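Local coordinates for A-type flavoprotein (Giardia intestinalis, PDB 2Q9U) that probably reduces dioxygen to water at a mu-oxo-diiron site, as an O2-scavenging flavodiiron protein that takes its electrons through bound FMN, at residues 37-45 and 226-234; 83-91 and 166-174. One frame throughout, in Å; residues are numbered along the deposited sequence.

Contact 1: 37-45 and 226-234. With FEO (mu-oxo-diiron), chain G.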
loop_
_atom_site.group_PDB
_atom_site.type_symbol
_atom_site.label_atom_id
_atom_site.label_comp_id
_atom_site.label_asym_id
_atom_site.label_seq_id
_atom_site.Cartn_x
_atom_site.Cartn_y
_atom_site.Cartn_z
ATOM N N GLU A 37 12.202 7.913 0.636
ATOM C CA GLU A 37 13.361 7.959 1.535
ATOM C C GLU A 37 13.256 8.916 2.730
ATOM O O GLU A 37 14.280 9.277 3.292
ATOM C CB GLU A 37 14.639 8.196 0.730
ATOM C CG GLU A 37 14.783 7.117 -0.352
ATOM C CD GLU A 37 16.119 7.140 -1.020
ATOM O OE1 GLU A 37 17.152 7.138 -0.320
ATOM O OE2 GLU A 37 16.113 7.162 -2.259
ATOM N N GLY A 38 12.033 9.255 3.140
ATOM C CA GLY A 38 11.814 10.144 4.291
ATOM C C GLY A 38 12.213 11.569 3.911
ATOM O O GLY A 38 12.278 11.902 2.726
ATOM N N SER A 39 12.470 12.417 4.911
ATOM C CA SER A 39 12.978 13.765 4.647
ATOM C C SER A 39 13.668 14.218 5.924
ATOM O O SER A 39 13.849 13.435 6.848
ATOM C CB SER A 39 11.804 14.696 4.315
ATOM O OG SER A 39 12.239 15.992 3.889
ATOM N N SER A 40 14.026 15.495 5.973
ATOM C CA SER A 40 14.461 16.139 7.224
ATOM C C SER A 40 14.016 17.581 7.130
ATOM O O SER A 40 13.787 18.081 6.022
ATOM C CB SER A 40 15.977 16.051 7.417
ATOM O OG SER A 40 16.681 16.872 6.486
ATOM N N TYR A 41 13.896 18.239 8.289
ATOM C CA TYR A 41 13.586 19.662 8.388
ATOM C C TYR A 41 14.784 20.249 9.109
ATOM O O TYR A 41 14.923 20.100 10.322
ATOM C CB TYR A 41 12.270 19.844 9.178
ATOM C CG TYR A 41 11.250 18.802 8.714
ATOM C CD1 TYR A 41 10.918 18.713 7.360
ATOM C CD2 TYR A 41 10.636 17.910 9.610
ATOM C CE1 TYR A 41 10.012 17.750 6.891
ATOM C CE2 TYR A 41 9.713 16.945 9.145
ATOM C CZ TYR A 41 9.425 16.874 7.785
ATOM O OH TYR A 41 8.558 15.903 7.296
ATOM N N ASN A 42 15.680 20.846 8.336
ATOM C CA ASN A 42 16.929 21.329 8.860
ATOM C C ASN A 42 16.743 22.746 9.389
ATOM O O ASN A 42 16.146 23.594 8.720
ATOM C CB ASN A 42 18.004 21.303 7.780
ATOM C CG ASN A 42 18.198 19.917 7.162
ATOM O OD1 ASN A 42 18.062 18.880 7.830
ATOM N ND2 ASN A 42 18.533 19.903 5.882
ATOM N N SER A 43 17.235 22.957 10.609
ATOM C CA SER A 43 17.253 24.248 11.277
ATOM C C SER A 43 18.687 24.408 11.743
ATOM O O SER A 43 19.340 23.415 11.975
ATOM C CB SER A 43 16.330 24.212 12.500
ATOM O OG SER A 43 16.479 25.404 13.269
ATOM N N TYR A 44 19.160 25.642 11.906
ATOM C CA TYR A 44 20.579 25.853 12.229
ATOM C C TYR A 44 20.726 26.823 13.392
ATOM O O TYR A 44 19.964 27.761 13.487
ATOM C CB TYR A 44 21.347 26.378 11.010
ATOM C CG TYR A 44 21.284 25.384 9.873
ATOM C CD1 TYR A 44 22.145 24.281 9.845
ATOM C CD2 TYR A 44 20.297 25.491 8.890
ATOM C CE1 TYR A 44 22.054 23.327 8.803
ATOM C CE2 TYR A 44 20.190 24.544 7.865
ATOM C CZ TYR A 44 21.072 23.468 7.835
ATOM O OH TYR A 44 20.977 22.539 6.801
ATOM N N PHE A 45 21.707 26.560 14.259
ATOM C CA PHE A 45 22.030 27.477 15.330
ATOM C C PHE A 45 23.388 28.120 15.082
ATOM O O PHE A 45 24.374 27.408 14.871
ATOM C CB PHE A 45 22.009 26.763 16.683
ATOM C CG PHE A 45 22.596 27.601 17.789
ATOM C CD1 PHE A 45 21.851 28.631 18.376
ATOM C CD2 PHE A 45 23.930 27.418 18.177
ATOM C CE1 PHE A 45 22.426 29.456 19.368
ATOM C CE2 PHE A 45 24.499 28.226 19.166
ATOM C CZ PHE A 45 23.750 29.225 19.774
ATOM N N ILE A 226 26.126 25.716 1.030
ATOM C CA ILE A 226 24.680 25.888 0.927
ATOM C C ILE A 226 24.008 24.947 1.919
ATOM O O ILE A 226 24.056 23.707 1.765
ATOM C CB ILE A 226 24.144 25.649 -0.504
ATOM C CG1 ILE A 226 24.824 26.598 -1.505
ATOM C CG2 ILE A 226 22.624 25.859 -0.529
ATOM C CD1 ILE A 226 24.533 26.209 -2.993
ATOM N N LEU A 227 23.452 25.533 2.969
ATOM C CA LEU A 227 22.775 24.754 4.002
ATOM C C LEU A 227 21.279 24.806 3.723
ATOM O O LEU A 227 20.627 25.833 3.874
ATOM C CB LEU A 227 23.099 25.275 5.408
ATOM C CG LEU A 227 24.566 25.440 5.849
ATOM C CD1 LEU A 227 24.654 25.616 7.366
ATOM C CD2 LEU A 227 25.560 24.407 5.353
ATOM N N SER A 228 20.746 23.678 3.274
ATOM C CA SER A 228 19.360 23.596 2.851
ATOM C C SER A 228 18.470 23.177 4.032
ATOM O O SER A 228 18.961 22.647 4.999
ATOM C CB SER A 228 19.233 22.550 1.728
ATOM O OG SER A 228 17.873 22.458 1.309
ATOM N N ALA A 229 17.166 23.388 3.908
ATOM C CA ALA A 229 16.196 22.988 4.952
ATOM C C ALA A 229 15.636 21.555 4.776
ATOM O O ALA A 229 14.923 21.066 5.642
ATOM C CB ALA A 229 15.059 24.017 5.070
ATOM N N HIS A 230 16.000 20.878 3.689
ATOM C CA HIS A 230 15.645 19.455 3.501
ATOM C C HIS A 230 16.860 18.632 3.075
ATOM O O HIS A 230 17.567 19.007 2.120
ATOM C CB HIS A 230 14.567 19.284 2.430
ATOM C CG HIS A 230 13.225 19.822 2.814
ATOM N ND1 HIS A 230 12.459 19.282 3.820
ATOM C CD2 HIS A 230 12.503 20.842 2.294
ATOM C CE1 HIS A 230 11.327 19.966 3.920
ATOM N NE2 HIS A 230 11.334 20.915 3.003
ATOM N N GLY A 231 17.108 17.529 3.784
ATOM C CA GLY A 231 18.095 16.569 3.333
ATOM C C GLY A 231 19.506 17.029 3.647
ATOM O O GLY A 231 19.745 17.592 4.721
ATOM N N VAL A 232 20.428 16.801 2.715
ATOM C CA VAL A 232 21.833 17.122 2.953
ATOM C C VAL A 232 22.193 18.499 2.402
ATOM O O VAL A 232 21.491 19.064 1.532
ATOM C CB VAL A 232 22.822 16.043 2.403
ATOM C CG1 VAL A 232 22.581 14.717 3.094
ATOM C CG2 VAL A 232 22.686 15.895 0.891
ATOM N N SER A 233 23.279 19.032 2.941
ATOM C CA SER A 233 23.778 20.344 2.544
ATOM C C SER A 233 24.999 20.191 1.639
ATOM O O SER A 233 25.515 19.077 1.437
ATOM C CB SER A 233 24.097 21.160 3.804
ATOM O OG SER A 233 22.889 21.495 4.437
ATOM N N TRP A 234 25.453 21.314 1.082
ATOM C CA TRP A 234 26.350 21.313 -0.054
ATOM C C TRP A 234 27.629 22.113 0.212
ATOM O O TRP A 234 27.603 23.236 0.791
ATOM C CB TRP A 234 25.639 21.916 -1.289
ATOM C CG TRP A 234 24.372 21.228 -1.663
ATOM C CD1 TRP A 234 23.089 21.542 -1.249
ATOM C CD2 TRP A 234 24.248 20.091 -2.526
ATOM N NE1 TRP A 234 22.188 20.646 -1.796
ATOM C CE2 TRP A 234 22.872 19.751 -2.582
ATOM C CE3 TRP A 234 25.172 19.315 -3.246
ATOM C CZ2 TRP A 234 22.391 18.688 -3.353
ATOM C CZ3 TRP A 234 24.685 18.221 -4.010
ATOM C CH2 TRP A 234 23.311 17.937 -4.052
HETATM FE FE1 FEO G . 9.966 22.513 2.773
HETATM FE FE2 FEO G . 8.038 24.794 1.034
HETATM O O FEO G . 8.608 23.765 2.717
#

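Contact 2: 83-91 and 166-174. With FEO (mu-oxo-diiron), chain G.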
loop_
_atom_site.group_PDB
_atom_site.type_symbol
_atom_site.label_atom_id
_atom_site.label_comp_id
_atom_site.label_asym_id
_atom_site.label_seq_id
_atom_site.Cartn_x
_atom_site.Cartn_y
_atom_site.Cartn_z
ATOM N N MET A 83 13.243 33.317 9.959
ATOM C CA MET A 83 12.282 32.480 9.234
ATOM C C MET A 83 12.300 32.790 7.743
ATOM O O MET A 83 12.015 33.902 7.339
ATOM C CB MET A 83 10.861 32.674 9.822
ATOM C CG MET A 83 10.705 32.182 11.277
ATOM S SD MET A 83 11.101 30.439 11.558
ATOM C CE MET A 83 9.769 29.620 10.679
ATOM N N ASN A 84 12.671 31.794 6.928
ATOM C CA ASN A 84 12.859 31.990 5.499
ATOM C C ASN A 84 11.574 31.754 4.736
ATOM O O ASN A 84 11.486 32.113 3.562
ATOM C CB ASN A 84 13.907 30.986 4.982
ATOM C CG ASN A 84 15.315 31.346 5.400
ATOM O OD1 ASN A 84 16.026 30.538 6.034
ATOM N ND2 ASN A 84 15.731 32.544 5.055
ATOM N N HIS A 85 10.605 31.090 5.378
ATOM C CA HIS A 85 9.470 30.454 4.653
ATOM C C HIS A 85 8.416 30.070 5.708
ATOM O O HIS A 85 8.773 29.647 6.802
ATOM C CB HIS A 85 10.048 29.239 3.912
ATOM C CG HIS A 85 9.091 28.471 3.044
ATOM N ND1 HIS A 85 8.114 29.050 2.266
ATOM C CD2 HIS A 85 9.064 27.148 2.751
ATOM C CE1 HIS A 85 7.473 28.108 1.587
ATOM N NE2 HIS A 85 8.040 26.945 1.852
ATOM N N ALA A 86 7.131 30.241 5.404
ATOM C CA ALA A 86 6.100 30.060 6.412
ATOM C C ALA A 86 5.426 28.681 6.338
ATOM O O ALA A 86 4.571 28.364 7.170
ATOM C CB ALA A 86 5.040 31.167 6.287
ATOM N N GLU A 87 5.796 27.871 5.341
ATOM C CA GLU A 87 5.201 26.538 5.200
ATOM C C GLU A 87 5.414 25.698 6.466
ATOM O O GLU A 87 6.471 25.797 7.128
ATOM C CB GLU A 87 5.701 25.814 3.931
ATOM C CG GLU A 87 4.776 24.641 3.516
ATOM C CD GLU A 87 5.259 23.946 2.282
ATOM O OE1 GLU A 87 5.969 24.598 1.486
ATOM O OE2 GLU A 87 4.955 22.739 2.132
ATOM N N GLY A 88 4.393 24.908 6.818
ATOM C CA GLY A 88 4.378 24.124 8.066
ATOM C C GLY A 88 5.598 23.262 8.353
ATOM O O GLY A 88 6.006 23.125 9.507
ATOM N N ASP A 89 6.189 22.677 7.320
ATOM C CA ASP A 89 7.355 21.831 7.525
ATOM C C ASP A 89 8.556 22.560 8.143
ATOM O O ASP A 89 9.379 21.923 8.786
ATOM C CB ASP A 89 7.749 21.037 6.273
ATOM C CG ASP A 89 7.977 21.913 5.039
ATOM O OD1 ASP A 89 7.289 22.935 4.864
ATOM O OD2 ASP A 89 8.847 21.559 4.220
ATOM N N HIS A 90 8.650 23.875 7.969
ATOM C CA HIS A 90 9.721 24.645 8.625
ATOM C C HIS A 90 9.214 25.607 9.674
ATOM O O HIS A 90 9.982 26.433 10.162
ATOM C CB HIS A 90 10.464 25.468 7.570
ATOM C CG HIS A 90 10.799 24.659 6.373
ATOM N ND1 HIS A 90 11.776 23.697 6.403
ATOM C CD2 HIS A 90 10.219 24.580 5.152
ATOM C CE1 HIS A 90 11.804 23.067 5.241
ATOM N NE2 HIS A 90 10.874 23.592 4.461
ATOM N N ALA A 91 7.931 25.556 9.995
ATOM C CA ALA A 91 7.365 26.660 10.777
ATOM C C ALA A 91 6.338 26.281 11.832
ATOM O O ALA A 91 6.133 27.043 12.776
ATOM C CB ALA A 91 6.791 27.768 9.818
ATOM N N ILE A 166 28.023 31.587 3.685
ATOM C CA ILE A 166 26.960 30.580 3.831
ATOM C C ILE A 166 25.662 31.070 3.229
ATOM O O ILE A 166 25.182 32.164 3.553
ATOM C CB ILE A 166 26.638 30.278 5.303
ATOM C CG1 ILE A 166 27.879 29.884 6.106
ATOM C CG2 ILE A 166 25.594 29.141 5.406
ATOM C CD1 ILE A 166 27.694 30.165 7.604
ATOM N N LEU A 167 25.051 30.238 2.396
ATOM C CA LEU A 167 23.703 30.502 1.948
ATOM C C LEU A 167 22.767 29.535 2.685
ATOM O O LEU A 167 22.858 28.302 2.506
ATOM C CB LEU A 167 23.601 30.299 0.430
ATOM C CG LEU A 167 22.219 30.600 -0.159
ATOM C CD1 LEU A 167 21.870 32.087 -0.050
ATOM C CD2 LEU A 167 22.063 30.117 -1.616
ATOM N N PHE A 168 21.880 30.068 3.505
ATOM C CA PHE A 168 20.820 29.235 4.113
ATOM C C PHE A 168 19.667 29.263 3.121
ATOM O O PHE A 168 18.942 30.270 3.009
ATOM C CB PHE A 168 20.388 29.816 5.464
ATOM C CG PHE A 168 21.472 29.793 6.510
ATOM C CD1 PHE A 168 21.706 28.643 7.271
ATOM C CD2 PHE A 168 22.237 30.928 6.760
ATOM C CE1 PHE A 168 22.712 28.613 8.252
ATOM C CE2 PHE A 168 23.226 30.915 7.736
ATOM C CZ PHE A 168 23.472 29.763 8.485
ATOM N N SER A 169 19.529 28.193 2.347
ATOM C CA SER A 169 18.657 28.265 1.172
ATOM C C SER A 169 17.235 27.761 1.417
ATOM O O SER A 169 16.420 27.773 0.513
ATOM C CB SER A 169 19.285 27.485 0.004
ATOM O OG SER A 169 19.539 26.147 0.410
ATOM N N ASN A 170 16.969 27.270 2.621
ATOM C CA ASN A 170 15.629 26.763 2.967
ATOM C C ASN A 170 15.246 25.630 1.970
ATOM O O ASN A 170 16.047 24.707 1.789
ATOM C CB ASN A 170 14.632 27.950 3.040
ATOM C CG ASN A 170 13.267 27.556 3.564
ATOM O OD1 ASN A 170 12.296 27.521 2.814
ATOM N ND2 ASN A 170 13.191 27.252 4.850
ATOM N N ASP A 171 14.080 25.685 1.330
ATOM C CA ASP A 171 13.654 24.642 0.400
ATOM C C ASP A 171 14.637 24.535 -0.766
ATOM O O ASP A 171 14.881 23.434 -1.327
ATOM C CB ASP A 171 12.259 24.933 -0.167
ATOM C CG ASP A 171 11.109 24.468 0.751
ATOM O OD1 ASP A 171 11.266 23.555 1.613
ATOM O OD2 ASP A 171 10.018 25.034 0.568
ATOM N N GLY A 172 15.212 25.679 -1.153
ATOM C CA GLY A 172 16.216 25.662 -2.222
ATOM C C GLY A 172 17.328 24.666 -1.958
ATOM O O GLY A 172 17.833 24.565 -0.832
ATOM N N PHE A 173 17.709 23.933 -3.006
ATOM C CA PHE A 173 18.787 22.933 -2.952
ATOM C C PHE A 173 18.447 21.733 -2.077
ATOM O O PHE A 173 19.313 20.915 -1.774
ATOM C CB PHE A 173 20.144 23.534 -2.535
ATOM C CG PHE A 173 20.673 24.533 -3.521
ATOM C CD1 PHE A 173 20.291 25.883 -3.434
ATOM C CD2 PHE A 173 21.513 24.124 -4.548
ATOM C CE1 PHE A 173 20.764 26.817 -4.381
ATOM C CE2 PHE A 173 21.997 25.042 -5.500
ATOM C CZ PHE A 173 21.614 26.391 -5.405
ATOM N N GLY A 174 17.165 21.617 -1.713
ATOM C CA GLY A 174 16.717 20.545 -0.836
ATOM C C GLY A 174 16.517 19.212 -1.524
ATOM O O GLY A 174 16.377 19.135 -2.768
HETATM FE FE1 FEO G . 9.966 22.513 2.773
HETATM FE FE2 FEO G . 8.038 24.794 1.034
HETATM O O FEO G . 8.608 23.765 2.717
#

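Contact 1: 37-45 and 226-234
Leu227 lies over one face of the Tyr44 ring, its CD1 4.0 Å from the ring centroid, while the carbonyl of Ser228 comes to that ring's edge, in plane. The Tyr41 and His230 rings meet rim to rim with planes 80° apart, neither over the other's face, and Tyr41 CD1 is 3.7 Å from His230 CE1. Strand 39-46 and strand 225-228 belong to the two different sheets of the metallo-beta-lactamase-like domain, so the contact joins the halves of its sandwich. His230 presents its two nitrogens to different partners: NE2 ligates iron FE1, and ND1 donates to Ser40 O at 2.8 Å. That acceptor lies 26° out of the ring plane; held at both nitrogens, the ring has little freedom to turn. A weak bond runs from ND1 to Ser39 OG, whose stronger partner is His176. Asn42 is the polar centre. Its CG is anti to its own carbonyl carbon (chi1 -56°), which turns the amide toward the 226-234 segment, where ND2 donates to both Ser228 O and Gly231 O; OD1 is held by Ser40 OG and by Trp19. The backbone joins in through a nearly straight bond from Asn42 N to Ala229 O, 2.8 Å long. Ser40 OG also accepts from Gly231 N at 2.8 Å. Two donors share Ser228 O: Asn42 ND2 at 2.9 Å and Tyr44 OH at 2.7 Å.

Contact 2: 83-91 and 166-174
Asn84 and Asn170 mark the closest CA approach, 6.4 Å from CA to CA, where the loop after strand 80-82 faces strand 166-170 and the type II' turn from Ser169 to Gly172; no hydrogen bond links the two segments. Side chains and metal join them instead. Asn170 packs its CB against Asn84 CB at 3.7 Å, and with its CG anti to the backbone N (chi1 -173°) the amide reaches between the two histidines: ND2, whose hydrogen-bond partner is Asp55, lies over one face of the His90 ring, 3.8 Å above its plane, while OD1 comes within 3.0 Å of His85 CB. Asp171 spans the irons, OD1 on FE1 and OD2 on FE2, each at 2.0 Å. Its carboxylate stands at 75° to the His85 ring and 67° to the His90 ring. His90 NE2 and Asp89 OD2 bind FE1; His85 NE2, at 2.3 Å, and Glu87 OE1 bind FE2. This is the His-x-Glu-x-Asp-His pattern of the flavodiiron branch of the metallo-beta-lactamase fold, with His152 and His230 completing the protein ligands. In the second shell, Asp155 takes a hydrogen bond from His85 ND1, and Tyr267 of the second subunit bonds Glu87 OE2. Because the Asp171 carboxylate bridges both irons while the loop supplies ligands to each, metal ligation itself holds loop and turn together.

Overall arrangement
Contacts 1 and 2, with centres 9 Å apart, share one diiron centre. Strands 225-228 and 166-170 are neighbours in one sheet, where Leu227 N lies 2.9 Å from Leu167 O and Ala229 N 2.7 Å from Asn170 O, both probable hydrogen bonds. Contact 1 supplies one histidine to the iron bound by Asp89, His90 and Asp171 of contact 2: His230 NE2 is 2.8 Å from Asp89 OD2 and 3.0 Å from Asp171 OD1, as neighbouring ligands of that iron. In sequence, contact 2 is nested within the loop closed by contact 1. Flavin mononucleotide, probably the second subunit's, is about 3 Å from the Glu87 side chain and about 10 Å from that of His230 (nearest atoms), consistent with electron delivery from the contact 2 side.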